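Local coordinates for phosphorylated carbohydrates phosphatase TM_1254 (Thermotoga maritima msb8, PDB 3KBB), which removes phosphate from a range of phosphorylated sugars, among them erythrose 4-phosphate and fructose 6-phosphate, with the help of a divalent metal ion, cobalt being the most effective, at residues A[155-167]-A[175-187]. Sequence-based numbering, arbitrary orientation.
Sequences VVPEKVVVFEDSK and SAGIERIYGVVHS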
loop_
_atom_site.group_PDB
_atom_site.type_symbol
_atom_site.label_atom_id
_atom_site.label_comp_id
_atom_site.label_asym_id
_atom_site.label_seq_id
_atom_site.Cartn_x
_atom_site.Cartn_y
_atom_site.Cartn_z
ATOM N N VAL A 155 -12.108 6.985 17.876
ATOM C CA VAL A 155 -12.429 8.302 17.302
ATOM C C VAL A 155 -13.588 8.191 16.307
ATOM O O VAL A 155 -13.825 7.132 15.701
ATOM C CB VAL A 155 -11.179 9.008 16.638
ATOM C CG1 VAL A 155 -9.993 9.036 17.569
ATOM C CG2 VAL A 155 -10.785 8.288 15.358
ATOM N N VAL A 156 -14.322 9.286 16.141
ATOM C CA VAL A 156 -15.468 9.346 15.219
ATOM C C VAL A 156 -14.956 9.626 13.798
ATOM O O VAL A 156 -13.954 10.296 13.657
ATOM C CB VAL A 156 -16.452 10.461 15.665
ATOM C CG1 VAL A 156 -16.880 10.196 17.134
ATOM C CG2 VAL A 156 -15.808 11.787 15.597
ATOM N N PRO A 157 -15.625 9.084 12.765
ATOM C CA PRO A 157 -15.079 9.274 11.418
ATOM C C PRO A 157 -15.009 10.722 10.918
ATOM O O PRO A 157 -14.157 11.024 10.084
ATOM C CB PRO A 157 -15.971 8.418 10.521
ATOM C CG PRO A 157 -17.205 8.149 11.303
ATOM C CD PRO A 157 -16.846 8.264 12.770
ATOM N N GLU A 158 -15.850 11.613 11.442
ATOM C CA GLU A 158 -15.817 12.996 10.979
ATOM C C GLU A 158 -14.597 13.756 11.531
ATOM O O GLU A 158 -14.382 14.902 11.161
ATOM C CB GLU A 158 -17.130 13.739 11.311
ATOM C CG GLU A 158 -17.419 13.858 12.796
ATOM C CD GLU A 158 -18.207 12.677 13.358
ATOM O OE1 GLU A 158 -18.239 11.581 12.742
ATOM O OE2 GLU A 158 -18.807 12.853 14.438
ATOM N N LYS A 159 -13.842 13.125 12.429
ATOM C CA LYS A 159 -12.623 13.717 12.993
ATOM C C LYS A 159 -11.316 13.050 12.552
ATOM O O LYS A 159 -10.271 13.248 13.196
ATOM C CB LYS A 159 -12.722 13.824 14.506
ATOM C CG LYS A 159 -13.890 14.732 14.949
ATOM C CD LYS A 159 -13.871 14.875 16.470
ATOM C CE LYS A 159 -15.078 15.650 16.982
ATOM N NZ LYS A 159 -14.956 15.750 18.471
ATOM N N VAL A 160 -11.363 12.303 11.442
ATOM C CA VAL A 160 -10.138 11.687 10.883
ATOM C C VAL A 160 -9.923 12.150 9.446
ATOM O O VAL A 160 -10.880 12.529 8.731
ATOM C CB VAL A 160 -10.147 10.118 10.942
ATOM C CG1 VAL A 160 -10.515 9.671 12.385
ATOM C CG2 VAL A 160 -11.136 9.546 9.939
ATOM N N VAL A 161 -8.671 12.120 9.046
ATOM C CA VAL A 161 -8.300 12.342 7.633
ATOM C C VAL A 161 -7.637 11.042 7.159
ATOM O O VAL A 161 -6.885 10.427 7.907
ATOM C CB VAL A 161 -7.268 13.476 7.506
ATOM C CG1 VAL A 161 -6.798 13.610 6.033
ATOM C CG2 VAL A 161 -7.886 14.775 7.932
ATOM N N VAL A 162 -7.956 10.593 5.938
ATOM C CA VAL A 162 -7.377 9.350 5.408
ATOM C C VAL A 162 -6.584 9.669 4.148
ATOM O O VAL A 162 -7.042 10.495 3.354
ATOM C CB VAL A 162 -8.543 8.371 5.032
ATOM C CG1 VAL A 162 -8.029 7.145 4.206
ATOM C CG2 VAL A 162 -9.223 7.847 6.288
ATOM N N PHE A 163 -5.448 9.010 3.947
ATOM C CA PHE A 163 -4.663 9.091 2.701
ATOM C C PHE A 163 -4.671 7.709 2.072
ATOM O O PHE A 163 -4.104 6.723 2.618
ATOM C CB PHE A 163 -3.238 9.579 2.995
ATOM C CG PHE A 163 -3.213 11.018 3.414
ATOM C CD1 PHE A 163 -3.247 12.026 2.438
ATOM C CD2 PHE A 163 -3.282 11.373 4.764
ATOM C CE1 PHE A 163 -3.287 13.357 2.813
ATOM C CE2 PHE A 163 -3.348 12.715 5.164
ATOM C CZ PHE A 163 -3.364 13.721 4.173
ATOM N N GLU A 164 -5.344 7.628 0.925
ATOM C CA GLU A 164 -5.601 6.359 0.304
ATOM C C GLU A 164 -5.087 6.379 -1.127
ATOM O O GLU A 164 -4.907 7.426 -1.688
ATOM C CB GLU A 164 -7.095 6.029 0.323
ATOM C CG GLU A 164 -7.475 4.913 1.331
ATOM C CD GLU A 164 -6.909 3.523 0.964
ATOM O OE1 GLU A 164 -6.312 3.372 -0.109
ATOM O OE2 GLU A 164 -7.053 2.574 1.758
ATOM N N ASP A 165 -4.864 5.232 -1.740
ATOM C CA ASP A 165 -4.263 5.244 -3.077
ATOM C C ASP A 165 -4.972 4.292 -4.045
ATOM O O ASP A 165 -4.549 4.149 -5.192
ATOM C CB ASP A 165 -2.767 4.977 -3.008
ATOM C CG ASP A 165 -2.432 3.500 -3.038
ATOM O OD1 ASP A 165 -3.148 2.718 -2.384
ATOM O OD2 ASP A 165 -1.488 3.106 -3.807
ATOM N N SER A 166 -6.027 3.634 -3.591
ATOM C CA SER A 166 -6.813 2.782 -4.536
ATOM C C SER A 166 -8.314 3.074 -4.497
ATOM O O SER A 166 -8.845 3.526 -3.481
ATOM C CB SER A 166 -6.577 1.308 -4.226
ATOM O OG SER A 166 -7.279 0.914 -3.067
ATOM N N LYS A 167 -8.992 2.798 -5.605
ATOM C CA LYS A 167 -10.463 2.910 -5.661
ATOM C C LYS A 167 -11.082 2.141 -4.495
ATOM O O LYS A 167 -11.925 2.685 -3.774
ATOM C CB LYS A 167 -10.967 2.357 -6.999
ATOM C CG LYS A 167 -12.467 2.319 -7.154
ATOM C CD LYS A 167 -12.780 1.895 -8.612
ATOM C CE LYS A 167 -14.189 1.428 -8.779
ATOM N NZ LYS A 167 -14.284 0.696 -10.097
ATOM N N SER A 175 -17.363 4.230 2.930
ATOM C CA SER A 175 -18.411 3.358 3.487
ATOM C C SER A 175 -18.369 3.245 5.003
ATOM O O SER A 175 -19.425 3.013 5.607
ATOM C CB SER A 175 -18.411 1.968 2.842
ATOM O OG SER A 175 -18.758 2.053 1.468
ATOM N N ALA A 176 -17.192 3.462 5.612
ATOM C CA ALA A 176 -17.024 3.501 7.066
ATOM C C ALA A 176 -17.470 4.836 7.651
ATOM O O ALA A 176 -17.402 5.016 8.854
ATOM C CB ALA A 176 -15.560 3.222 7.448
ATOM N N GLY A 177 -17.887 5.771 6.800
ATOM C CA GLY A 177 -18.412 7.070 7.241
ATOM C C GLY A 177 -17.415 8.214 7.274
ATOM O O GLY A 177 -17.742 9.324 7.722
ATOM N N ILE A 178 -16.200 7.962 6.760
ATOM C CA ILE A 178 -15.131 8.947 6.729
ATOM C C ILE A 178 -15.280 9.806 5.454
ATOM O O ILE A 178 -15.333 9.281 4.333
ATOM C CB ILE A 178 -13.757 8.269 6.723
ATOM C CG1 ILE A 178 -13.578 7.444 8.012
ATOM C CG2 ILE A 178 -12.604 9.344 6.580
ATOM C CD1 ILE A 178 -12.350 6.531 7.997
ATOM N N GLU A 179 -15.327 11.119 5.641
ATOM C CA GLU A 179 -15.499 12.041 4.492
ATOM C C GLU A 179 -14.196 12.616 3.949
ATOM O O GLU A 179 -14.043 12.806 2.726
ATOM C CB GLU A 179 -16.486 13.149 4.860
ATOM C CG GLU A 179 -17.941 12.627 4.873
ATOM C CD GLU A 179 -18.427 12.119 3.527
ATOM O OE1 GLU A 179 -18.471 12.913 2.556
ATOM O OE2 GLU A 179 -18.788 10.927 3.443
ATOM N N ARG A 180 -13.270 12.930 4.851
ATOM C CA ARG A 180 -12.019 13.563 4.455
ATOM C C ARG A 180 -10.982 12.553 3.966
ATOM O O ARG A 180 -10.079 12.155 4.736
ATOM C CB ARG A 180 -11.420 14.447 5.546
ATOM C CG ARG A 180 -12.363 15.492 6.121
ATOM C CD ARG A 180 -11.572 16.413 7.047
ATOM N NE ARG A 180 -12.424 17.482 7.561
ATOM C CZ ARG A 180 -12.323 18.768 7.214
ATOM N NH1 ARG A 180 -11.395 19.174 6.337
ATOM N NH2 ARG A 180 -13.162 19.643 7.761
ATOM N N ILE A 181 -11.139 12.128 2.712
ATOM C CA ILE A 181 -10.253 11.127 2.095
ATOM C C ILE A 181 -9.464 11.770 0.969
ATOM O O ILE A 181 -10.079 12.342 0.047
ATOM C CB ILE A 181 -11.084 9.962 1.508
ATOM C CG1 ILE A 181 -11.942 9.318 2.617
ATOM C CG2 ILE A 181 -10.150 8.898 0.842
ATOM C CD1 ILE A 181 -13.056 8.504 2.039
ATOM N N TYR A 182 -8.136 11.740 1.053
ATOM C CA TYR A 182 -7.298 12.282 -0.009
ATOM C C TYR A 182 -6.796 11.120 -0.845
ATOM O O TYR A 182 -6.396 10.074 -0.301
ATOM C CB TYR A 182 -6.112 13.058 0.566
ATOM C CG TYR A 182 -6.550 14.385 1.152
ATOM C CD1 TYR A 182 -6.497 15.560 0.383
ATOM C CD2 TYR A 182 -7.086 14.457 2.434
ATOM C CE1 TYR A 182 -6.942 16.770 0.909
ATOM C CE2 TYR A 182 -7.522 15.653 2.984
ATOM C CZ TYR A 182 -7.474 16.816 2.213
ATOM O OH TYR A 182 -7.893 18.030 2.717
ATOM N N GLY A 183 -6.821 11.279 -2.162
ATOM C CA GLY A 183 -6.295 10.252 -3.031
ATOM C C GLY A 183 -4.846 10.540 -3.370
ATOM O O GLY A 183 -4.513 11.594 -3.916
ATOM N N VAL A 184 -3.972 9.587 -3.063
ATOM C CA VAL A 184 -2.530 9.752 -3.266
ATOM C C VAL A 184 -2.124 9.172 -4.606
ATOM O O VAL A 184 -2.424 8.013 -4.891
ATOM C CB VAL A 184 -1.713 9.059 -2.112
ATOM C CG1 VAL A 184 -0.195 9.218 -2.404
ATOM C CG2 VAL A 184 -2.063 9.747 -0.814
ATOM N N VAL A 185 -1.474 9.991 -5.439
ATOM C CA VAL A 185 -1.214 9.592 -6.822
ATOM C C VAL A 185 0.264 9.660 -7.113
ATOM O O VAL A 185 1.023 10.300 -6.396
ATOM C CB VAL A 185 -1.977 10.525 -7.811
ATOM C CG1 VAL A 185 -3.458 10.332 -7.691
ATOM C CG2 VAL A 185 -1.608 11.951 -7.564
ATOM N N HIS A 186 0.669 9.033 -8.214
ATOM C CA HIS A 186 2.077 8.843 -8.462
ATOM C C HIS A 186 2.605 9.313 -9.791
ATOM O O HIS A 186 3.820 9.267 -10.010
ATOM C CB HIS A 186 2.378 7.366 -8.283
ATOM C CG HIS A 186 1.955 6.871 -6.942
ATOM N ND1 HIS A 186 2.587 7.269 -5.780
ATOM C CD2 HIS A 186 0.927 6.076 -6.566
ATOM C CE1 HIS A 186 1.982 6.718 -4.745
ATOM N NE2 HIS A 186 0.965 5.995 -5.193
ATOM N N SER A 187 1.717 9.790 -10.653
ATOM C CA SER A 187 2.105 10.069 -12.032
ATOM C C SER A 187 1.450 11.334 -12.534
ATOM O O SER A 187 0.791 12.041 -11.772
ATOM C CB SER A 187 1.751 8.878 -12.922
ATOM O OG SER A 187 0.371 8.885 -13.266
HETATM O O HOH W 1 -13.597 12.753 7.847
HETATM O O HOH W 2 -14.615 15.188 8.291
HETATM O O HOH W 3 -2.906 5.873 -6.640
#
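Strands 160-164 and 181-184, the two strands of a beta-alpha-beta crossover made through helix 167-175, run parallel and bond directly to each other. Four nearly straight backbone hydrogen bonds join them: Val162 N to Arg180 O, Tyr182 N to Val162 O, Glu164 N to Tyr182 O, and Val184 N to Glu164 O, the last at 2.7 Å. Where the strands begin, a water takes over, donating to Pro157 O and Val160 O and accepting from Arg180 N; past their ends another bridges Asp165 O and Val184 O. On one face the rings of Phe163 and Tyr182 lie side by side, planes 21° apart but slid so far that they barely overlap; Phe163 CD1 instead reaches Tyr182 CB (3.6 Å), while Val161 CG1 meets the edge of the tyrosine ring. Helix 208-215 covers this aromatic pair, as one of the helices flanking the parallel sheet of the Rossmann-like HAD core. Ile178 CG2 touches both Val160 CG2 and Val162 CG2, each at 3.7 Å, and its CG1 lies against Pro157 CB at 3.6 Å; with CG1 anti to its carbonyl carbon (chi1 -62°), both branches find valine methyls. An alanine here would lose both branches and would probably leave a gap beside Pro157 and the two valines. Gly177, ending helix 167-175 in a Schellman motif, sets its carbonyl O 3.4 Å from Pro157 CB. At the C-terminal end, Glu164 folds back so that OE1 accepts from Asp165 N, while OE2 forms a salt bridge with Lys140 and a hydrogen bond with Tyr146 OH; Asp165 lies beside Asp7, the probable nucleophile.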